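Local coordinates for protein galactose-1-phosphate uridylyltransferase (Pyrobaculum aerophilum str. IM2, PDB 6K9Z) that probably transfers uridylyl groups between UDP-sugars and hexose 1-phosphates, and binds zinc and a uridine nucleotide, at residues Phe185-Trp190 / Val223-Glu228; Ser76-Val81 / Ile143-Val148; Pro84-Asp89 / Ser135-Phe140. The protein carries 1 engineered substitution. All coordinates share one frame; numbering follows the deposited sequence.

Following the chain from the N terminus, contact 2 opens first, on strand 76-81, which it pairs with strand 140-146. The loop closed in this way holds helix 96-114 and strand 121-128. Contact 3 is nested inside it: just beyond strand 76-81, residues 84-89 meet residues 135-140, which lead into strand 140-146, and two histidines share a zinc ion. Contacts 2 and 3 touch, with Val80 O 3.3 Å from Phe140 CB, and both reach the bound UDP. Contact 1 follows in series, in the C-terminal half. It ties the turn after strand 183-186 to helix 220-240, near the far edge of the same nine-stranded sheet.

Contact 1: Phe185-Trp190 / Val223-Glu228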
# COMPACT_ATOMS: atom_id res chain seq x y z
N PHE A 185 20.68 -11.70 -10.83
CA PHE A 185 22.10 -11.27 -10.75
C PHE A 185 22.68 -11.76 -9.44
O PHE A 185 21.99 -11.83 -8.40
CB PHE A 185 22.23 -9.75 -10.90
CG PHE A 185 23.63 -9.27 -10.69
CD1 PHE A 185 24.59 -9.46 -11.66
CD2 PHE A 185 24.02 -8.64 -9.51
CE1 PHE A 185 25.90 -9.03 -11.48
CE2 PHE A 185 25.35 -8.29 -9.30
CZ PHE A 185 26.29 -8.47 -10.30
N GLN A 186 23.98 -12.08 -9.45
CA GLN A 186 24.68 -12.32 -8.18
C GLN A 186 26.13 -11.95 -8.38
O GLN A 186 26.65 -11.96 -9.52
CB GLN A 186 24.50 -13.76 -7.71
CG GLN A 186 25.32 -14.75 -8.56
CD GLN A 186 25.08 -16.16 -8.08
OE1 GLN A 186 25.20 -16.43 -6.89
NE2 GLN A 186 24.72 -17.05 -9.00
N ASN A 187 26.74 -11.57 -7.27
CA ASN A 187 28.19 -11.34 -7.19
C ASN A 187 28.73 -12.12 -5.98
O ASN A 187 28.03 -13.03 -5.46
CB ASN A 187 28.61 -9.87 -7.34
CG ASN A 187 28.03 -8.96 -6.29
OD1 ASN A 187 27.70 -9.40 -5.19
ND2 ASN A 187 27.92 -7.68 -6.61
N ARG A 188 29.94 -11.83 -5.56
CA ARG A 188 30.50 -12.64 -4.46
C ARG A 188 29.71 -12.41 -3.19
O ARG A 188 29.81 -13.31 -2.35
CB ARG A 188 31.97 -12.29 -4.20
CG ARG A 188 32.86 -12.75 -5.34
CD ARG A 188 34.27 -12.30 -5.18
NE ARG A 188 35.07 -12.91 -6.22
CZ ARG A 188 36.38 -12.99 -6.19
NH1 ARG A 188 37.03 -12.41 -5.19
NH2 ARG A 188 37.07 -13.63 -7.13
N ASN A 189 29.02 -11.28 -3.02
CA ASN A 189 28.46 -10.93 -1.69
C ASN A 189 26.94 -10.78 -1.71
O ASN A 189 26.37 -10.68 -0.59
CB ASN A 189 29.14 -9.72 -1.07
CG ASN A 189 30.50 -10.08 -0.50
OD1 ASN A 189 30.54 -10.92 0.39
ND2 ASN A 189 31.60 -9.50 -0.97
N TRP A 190 26.32 -10.75 -2.89
CA TRP A 190 24.87 -10.40 -3.03
C TRP A 190 24.17 -11.30 -4.06
O TRP A 190 24.81 -11.76 -5.02
CB TRP A 190 24.68 -8.93 -3.37
CG TRP A 190 25.24 -8.05 -2.31
CD1 TRP A 190 26.54 -7.63 -2.21
CD2 TRP A 190 24.55 -7.50 -1.17
NE1 TRP A 190 26.71 -6.89 -1.08
CE2 TRP A 190 25.51 -6.76 -0.44
CE3 TRP A 190 23.20 -7.42 -0.79
CZ2 TRP A 190 25.18 -6.06 0.72
CZ3 TRP A 190 22.88 -6.76 0.38
CH2 TRP A 190 23.86 -6.08 1.11
N VAL A 223 30.00 -3.58 0.76
CA VAL A 223 29.36 -2.34 0.27
C VAL A 223 29.69 -2.11 -1.21
O VAL A 223 28.82 -1.65 -1.95
CB VAL A 223 29.72 -1.16 1.18
CG1 VAL A 223 29.26 0.17 0.57
CG2 VAL A 223 29.09 -1.40 2.55
N ALA A 224 30.93 -2.34 -1.64
CA ALA A 224 31.31 -2.24 -3.06
C ALA A 224 30.45 -3.20 -3.88
O ALA A 224 29.89 -2.79 -4.90
CB ALA A 224 32.78 -2.52 -3.24
N ASP A 225 30.24 -4.42 -3.39
CA ASP A 225 29.46 -5.43 -4.16
C ASP A 225 27.97 -5.02 -4.15
O ASP A 225 27.26 -5.33 -5.12
CB ASP A 225 29.75 -6.83 -3.62
CG ASP A 225 31.04 -7.45 -4.13
OD1 ASP A 225 31.63 -6.89 -5.10
OD2 ASP A 225 31.49 -8.41 -3.49
N LEU A 226 27.50 -4.42 -3.06
CA LEU A 226 26.13 -3.84 -2.97
C LEU A 226 25.95 -2.77 -4.05
O LEU A 226 24.90 -2.81 -4.76
CB LEU A 226 25.84 -3.27 -1.58
CG LEU A 226 24.47 -2.62 -1.43
CD1 LEU A 226 23.37 -3.61 -1.90
CD2 LEU A 226 24.25 -2.17 0.00
N ALA A 227 26.88 -1.81 -4.13
CA ALA A 227 26.79 -0.76 -5.16
C ALA A 227 26.61 -1.42 -6.53
O ALA A 227 25.77 -0.98 -7.33
CB ALA A 227 27.97 0.13 -5.12
N GLU A 228 27.35 -2.50 -6.81
CA GLU A 228 27.27 -3.18 -8.13
C GLU A 228 25.88 -3.81 -8.30
O GLU A 228 25.23 -3.64 -9.39
CB GLU A 228 28.39 -4.19 -8.27
CG GLU A 228 28.31 -4.98 -9.57
CD GLU A 228 29.50 -5.88 -9.77
OE1 GLU A 228 29.54 -6.95 -9.15
OE2 GLU A 228 30.44 -5.45 -10.45
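Asn187 reaches from the turn after strand 183-186 to helix 220-240. Asn187 CB lies 3.6 Å from Glu228 OE1. Chi1 of 61° sets CG between the backbone N and the carbonyl carbon, turning the amide toward the helix. Asn187 CG lies 3.8 Å from both Glu228 OE1 and Asp225 CB. Asn187 OD1 sits beside Asp225 CB but bonds back into its own turn, accepting from Asn189 N at 3.2 Å. This is an Asx turn, and the same oxygen takes a weak bond from Trp190 N. Asn187 ND2 gives one hydrogen to Asp225 O at 2.9 Å. The second goes from Asn187 ND2 to Glu228 OE1 at 3.1 Å. Both acceptors lie near the amide plane and fix its rotation. The Asx turn joins strands 183-186 and 190-193, at the edge of the antiparallel sheet, and helix 220-240 packs against it. The same carboxylate oxygen of Glu228 meets the edge of the Phe185 ring at CZ, with the planes at a right angle. At the other end of the turn Asn189 ND2 bonds Asp225 OD2 at 2.7 Å, on the anti side and 20° out of the carboxylate plane, while Asn189 OD1 is taken by Arg210. Trp190 lays one face against Leu226, whose CD1 stands 3.8 Å from the centroid of the six-membered ring, a CH-pi contact. Its NE1 donates to Glu222 O.

Contact 2: Ser76-Val81 / Ile143-Val148; sequences SSLVVV and IYILPV. With UDP (uridine-5'-diphosphate), chain G.
Tyr144 presents the edge of its ring to Ser77, whose OG lies 3.6 Å from Tyr144 CE1. At the ring edge, near its plane, is also UDP O2B. The hydroxyl goes further and donates a hydrogen bond of 2.7 Å from Tyr144 OH to UDP O2B, an oxygen of the terminal phosphate. The ring also makes an edge-to-face contact with Phe125. Chi1 of -65° sets CG beside the backbone N, and from there the ring reaches out to the diphosphate. Ser77 and Tyr144 form a non-hydrogen-bonded antiparallel pair. Hydrogen-bonded pairs flank it: Ser76 with Ile145 and Leu78 with Ile143. The bond from Ile145 N to Ser76 O is 2.7 Å, and that from Leu78 N to Ile143 O is 2.8 Å and nearly straight at 172°. Val79 shares the ligand side with Ser77 and Tyr144, its CG2 3.7 Å from UDP O2, so this side of the strand pair lines the nucleotide pocket. The other side is mostly apolar, Ser76 being the polar exception. Val80 CG2 meets Ile143 CD1 at 3.5 Å. Leu78 CD1 and Ile145 CD1 meet obliquely at 4.2 Å. Helix 96-114 packs on this side, with Ile102 and Val106 against Val80 and Ala113 against Ile145. Leu291 of the second subunit packs on Tyr144. The strands belong to the large antiparallel sheet, consistent with the half-barrel of this family. In it, strand 46-49 pairs along the outer edge of 76-81, and strand 121-128 lies next to 140-146 on its other side.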
# COMPACT_ATOMS: atom_id res chain seq x y z
N SER A 76 14.29 11.99 13.09
CA SER A 76 14.94 12.83 12.05
C SER A 76 14.38 12.37 10.72
O SER A 76 14.20 11.14 10.51
CB SER A 76 16.44 12.72 12.02
OG SER A 76 16.98 12.91 13.29
N SER A 77 14.16 13.33 9.85
CA SER A 77 13.80 13.09 8.43
C SER A 77 14.88 13.76 7.59
O SER A 77 15.10 14.97 7.78
CB SER A 77 12.46 13.59 8.13
OG SER A 77 12.23 13.47 6.75
N LEU A 78 15.62 12.95 6.84
CA LEU A 78 16.83 13.35 6.11
C LEU A 78 16.65 13.08 4.61
O LEU A 78 15.99 12.11 4.23
CB LEU A 78 18.04 12.60 6.67
CG LEU A 78 18.32 12.73 8.17
CD1 LEU A 78 19.48 11.80 8.54
CD2 LEU A 78 18.62 14.15 8.55
N VAL A 79 17.27 13.92 3.83
CA VAL A 79 17.40 13.78 2.36
C VAL A 79 18.84 13.41 2.09
O VAL A 79 19.77 14.08 2.57
CB VAL A 79 16.98 15.05 1.61
CG1 VAL A 79 17.20 14.88 0.13
CG2 VAL A 79 15.54 15.40 1.91
N VAL A 80 19.01 12.36 1.31
CA VAL A 80 20.34 11.92 0.82
C VAL A 80 20.44 12.47 -0.62
O VAL A 80 19.79 11.89 -1.52
CB VAL A 80 20.45 10.40 0.83
CG1 VAL A 80 21.80 9.91 0.27
CG2 VAL A 80 20.17 9.82 2.23
N VAL A 81 21.24 13.51 -0.80
CA VAL A 81 21.54 14.06 -2.15
C VAL A 81 22.66 13.20 -2.68
O VAL A 81 23.80 13.28 -2.17
CB VAL A 81 21.85 15.56 -2.14
CG1 VAL A 81 21.89 16.12 -3.55
CG2 VAL A 81 20.91 16.35 -1.26
N ILE A 143 15.89 9.23 4.35
CA ILE A 143 16.00 8.46 5.62
C ILE A 143 14.96 9.01 6.62
O ILE A 143 14.93 10.23 6.84
CB ILE A 143 17.41 8.60 6.20
CG1 ILE A 143 18.50 8.03 5.28
CG2 ILE A 143 17.43 7.91 7.57
CD1 ILE A 143 19.87 8.62 5.51
N TYR A 144 14.20 8.12 7.25
CA TYR A 144 13.43 8.46 8.46
C TYR A 144 14.09 7.71 9.59
O TYR A 144 14.21 6.47 9.51
CB TYR A 144 11.97 8.05 8.37
CG TYR A 144 11.08 8.70 7.34
CD1 TYR A 144 11.37 9.91 6.72
CD2 TYR A 144 9.88 8.06 6.99
CE1 TYR A 144 10.51 10.48 5.80
CE2 TYR A 144 9.01 8.64 6.08
CZ TYR A 144 9.32 9.85 5.49
OH TYR A 144 8.51 10.42 4.57
N ILE A 145 14.51 8.43 10.61
CA ILE A 145 14.95 7.84 11.90
C ILE A 145 13.74 7.98 12.82
O ILE A 145 13.32 9.11 13.08
CB ILE A 145 16.20 8.58 12.42
CG1 ILE A 145 17.36 8.46 11.42
CG2 ILE A 145 16.61 8.02 13.75
CD1 ILE A 145 18.60 9.23 11.73
N LEU A 146 13.17 6.86 13.20
CA LEU A 146 11.84 6.81 13.81
C LEU A 146 11.87 6.28 15.24
O LEU A 146 12.69 5.41 15.57
CB LEU A 146 10.96 5.89 12.97
CG LEU A 146 10.75 6.31 11.51
CD1 LEU A 146 10.30 5.10 10.72
CD2 LEU A 146 9.78 7.46 11.45
N PRO A 147 10.86 6.65 16.04
CA PRO A 147 10.70 6.12 17.38
C PRO A 147 9.92 4.79 17.44
O PRO A 147 9.72 4.33 18.55
CB PRO A 147 9.89 7.23 18.07
CG PRO A 147 9.00 7.74 16.96
CD PRO A 147 9.83 7.66 15.71
N VAL A 148 9.47 4.28 16.28
CA VAL A 148 8.63 3.07 16.12
C VAL A 148 9.26 2.26 15.02
O VAL A 148 9.97 2.82 14.14
CB VAL A 148 7.16 3.42 15.78
CG1 VAL A 148 6.41 4.02 16.94
CG2 VAL A 148 7.09 4.31 14.58
N1 UDP G . 12.35 18.38 0.10
C2 UDP G . 13.20 19.15 0.91
N3 UDP G . 13.44 20.43 0.64
C4 UDP G . 12.84 21.00 -0.38
C5 UDP G . 11.97 20.30 -1.19
C6 UDP G . 11.75 18.98 -0.90
O2 UDP G . 13.79 18.70 1.85
O4 UDP G . 13.06 22.17 -0.64
C1' UDP G . 12.01 17.00 0.37
C2' UDP G . 10.50 17.12 0.62
O2' UDP G . 10.07 17.82 1.77
C3' UDP G . 10.05 15.69 0.64
C4' UDP G . 10.88 15.11 -0.42
O4' UDP G . 11.90 16.07 -0.70
O3' UDP G . 10.21 15.04 1.85
C5' UDP G . 9.76 14.89 -1.42
O5' UDP G . 8.77 13.94 -0.93
PA UDP G . 7.56 14.02 0.18
O1A UDP G . 6.86 15.36 0.23
O2A UDP G . 6.57 13.01 -0.31
O3A UDP G . 8.24 13.58 1.60
PB UDP G . 7.83 13.69 3.10
O1B UDP G . 7.81 15.08 3.23
O2B UDP G . 8.86 13.01 3.91
O3B UDP G . 6.53 13.15 3.24

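Contact 3: Pro84-Asp89 / Ser135-Phe140; sequences PQHDVD and SLTHPF. Engineered in segment 135-140: Phe140 (natural residue His). With ZN (zinc ion), chain C; UDP (uridine-5'-diphosphate), chain G.
His86 and His138 both carry CG anti to the backbone N, with chi1 of -169° and -160°, and this swings the two rings to one zinc ion. His86 ND1 binds the metal at 1.9 Å and His138 ND1 at 2.1 Å. Cys30 and Cys33 complete the site, a Cys2His2 zinc centre with a CxxC pair. The nitrogen on the far side of each ring is also held. His86 NE2 donates to Thr137 OG1 at 2.7 Å, the hydroxyl tilted 22° from the ring plane, and His138 NE2 bonds Thr83 O. These second bonds fix how each imidazole is turned. The zinc thus ties the loop after strand 76-81 to the run that enters strand 140-146, in the N-terminal HIT-family domain. Gln85 O lies over one face of the His138 ring. Pro139 packs beside the site, its CG 3.9 Å from Val88 CB and its CD 3.7 Å from His86 O. An alanine here would be likely to leave a gap against Val88 and let the chain after His138 turn more freely. Beyond it Phe140, engineered from the natural His at the predicted uridylylated position, brings its ring near UDP O4'. Leu136 CD1 touches the uracil at UDP C6, 3.5 Å away.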
# COMPACT_ATOMS: atom_id res chain seq x y z
N PRO A 84 26.22 15.71 -6.84
CA PRO A 84 26.07 17.13 -7.13
C PRO A 84 25.46 17.39 -8.53
O PRO A 84 24.95 18.45 -8.74
CB PRO A 84 27.53 17.64 -6.97
CG PRO A 84 28.42 16.46 -7.24
CD PRO A 84 27.63 15.27 -6.79
N GLN A 85 25.49 16.38 -9.40
CA GLN A 85 25.00 16.53 -10.80
C GLN A 85 23.47 16.36 -10.85
O GLN A 85 22.98 15.29 -10.47
CB GLN A 85 25.66 15.49 -11.70
CG GLN A 85 27.14 15.75 -11.96
CD GLN A 85 27.75 14.73 -12.88
OE1 GLN A 85 28.84 14.92 -13.42
NE2 GLN A 85 27.04 13.63 -13.08
N HIS A 86 22.77 17.41 -11.27
CA HIS A 86 21.29 17.41 -11.40
C HIS A 86 20.79 16.53 -12.55
O HIS A 86 19.78 15.83 -12.34
CB HIS A 86 20.77 18.84 -11.56
CG HIS A 86 19.29 18.95 -11.43
ND1 HIS A 86 18.68 19.39 -10.28
CD2 HIS A 86 18.29 18.67 -12.30
CE1 HIS A 86 17.38 19.39 -10.44
NE2 HIS A 86 17.11 18.95 -11.67
N ASP A 87 21.46 16.57 -13.70
CA ASP A 87 20.95 15.86 -14.91
C ASP A 87 21.40 14.40 -14.99
O ASP A 87 22.08 14.04 -15.97
CB ASP A 87 21.21 16.63 -16.20
CG ASP A 87 20.18 16.32 -17.27
OD1 ASP A 87 18.97 16.30 -16.94
OD2 ASP A 87 20.58 16.08 -18.43
N VAL A 88 20.99 13.58 -14.03
CA VAL A 88 21.23 12.11 -14.06
C VAL A 88 19.83 11.54 -13.92
O VAL A 88 19.16 12.00 -13.00
CB VAL A 88 22.18 11.72 -12.91
CG1 VAL A 88 22.26 10.22 -12.65
CG2 VAL A 88 23.57 12.29 -13.15
N ASP A 89 19.36 10.66 -14.81
CA ASP A 89 17.98 10.11 -14.68
C ASP A 89 17.86 9.26 -13.41
O ASP A 89 16.85 9.45 -12.66
CB ASP A 89 17.54 9.26 -15.88
CG ASP A 89 16.15 8.64 -15.66
OD1 ASP A 89 15.14 9.40 -15.67
OD2 ASP A 89 16.07 7.40 -15.45
N SER A 135 8.34 14.87 -8.08
CA SER A 135 8.41 16.10 -8.90
C SER A 135 9.85 16.62 -8.99
O SER A 135 10.23 17.01 -10.13
CB SER A 135 7.42 17.16 -8.41
OG SER A 135 7.50 17.26 -6.99
N LEU A 136 10.66 16.51 -7.90
CA LEU A 136 12.06 17.02 -7.94
C LEU A 136 12.91 16.06 -8.79
O LEU A 136 12.88 14.86 -8.53
CB LEU A 136 12.61 17.14 -6.51
CG LEU A 136 11.97 18.19 -5.61
CD1 LEU A 136 12.39 17.95 -4.18
CD2 LEU A 136 12.32 19.61 -6.02
N THR A 137 13.69 16.56 -9.74
CA THR A 137 14.40 15.73 -10.76
C THR A 137 15.83 15.39 -10.29
O THR A 137 16.45 14.43 -10.81
CB THR A 137 14.30 16.42 -12.13
OG1 THR A 137 14.69 17.81 -12.09
CG2 THR A 137 12.87 16.37 -12.63
N HIS A 138 16.35 16.08 -9.28
CA HIS A 138 17.71 15.80 -8.75
C HIS A 138 17.69 14.44 -8.08
O HIS A 138 16.76 14.17 -7.32
CB HIS A 138 18.13 16.92 -7.79
CG HIS A 138 19.61 17.00 -7.59
ND1 HIS A 138 20.37 18.04 -8.02
CD2 HIS A 138 20.45 16.13 -6.99
CE1 HIS A 138 21.64 17.84 -7.68
NE2 HIS A 138 21.72 16.64 -7.06
N PRO A 139 18.68 13.55 -8.37
CA PRO A 139 18.76 12.23 -7.74
C PRO A 139 18.88 12.37 -6.22
O PRO A 139 19.80 13.01 -5.74
CB PRO A 139 20.04 11.61 -8.28
CG PRO A 139 20.22 12.29 -9.60
CD PRO A 139 19.78 13.71 -9.34
N PHE A 140 17.97 11.73 -5.51
CA PHE A 140 17.97 11.74 -4.03
C PHE A 140 17.20 10.52 -3.52
O PHE A 140 16.30 9.96 -4.21
CB PHE A 140 17.40 13.03 -3.44
CG PHE A 140 15.91 13.13 -3.52
CD1 PHE A 140 15.31 13.58 -4.68
CD2 PHE A 140 15.10 12.76 -2.47
CE1 PHE A 140 13.93 13.66 -4.78
CE2 PHE A 140 13.71 12.82 -2.57
CZ PHE A 140 13.13 13.26 -3.73
ZN ZN C . 19.55 19.89 -8.62
N1 UDP G . 12.35 18.38 0.10
C2 UDP G . 13.20 19.15 0.91
N3 UDP G . 13.44 20.43 0.64
C4 UDP G . 12.84 21.00 -0.38
C5 UDP G . 11.97 20.30 -1.19
C6 UDP G . 11.75 18.98 -0.90
O2 UDP G . 13.79 18.70 1.85
O4 UDP G . 13.06 22.17 -0.64
C1' UDP G . 12.01 17.00 0.37
C2' UDP G . 10.50 17.12 0.62
O2' UDP G . 10.07 17.82 1.77
C3' UDP G . 10.05 15.69 0.64
C4' UDP G . 10.88 15.11 -0.42
O4' UDP G . 11.90 16.07 -0.70
O3' UDP G . 10.21 15.04 1.85
C5' UDP G . 9.76 14.89 -1.42
O5' UDP G . 8.77 13.94 -0.93
PA UDP G . 7.56 14.02 0.18
O1A UDP G . 6.86 15.36 0.23
O2A UDP G . 6.57 13.01 -0.31
O3A UDP G . 8.24 13.58 1.60
PB UDP G . 7.83 13.69 3.10
O1B UDP G . 7.81 15.08 3.23
O2B UDP G . 8.86 13.01 3.91
O3B UDP G . 6.53 13.15 3.24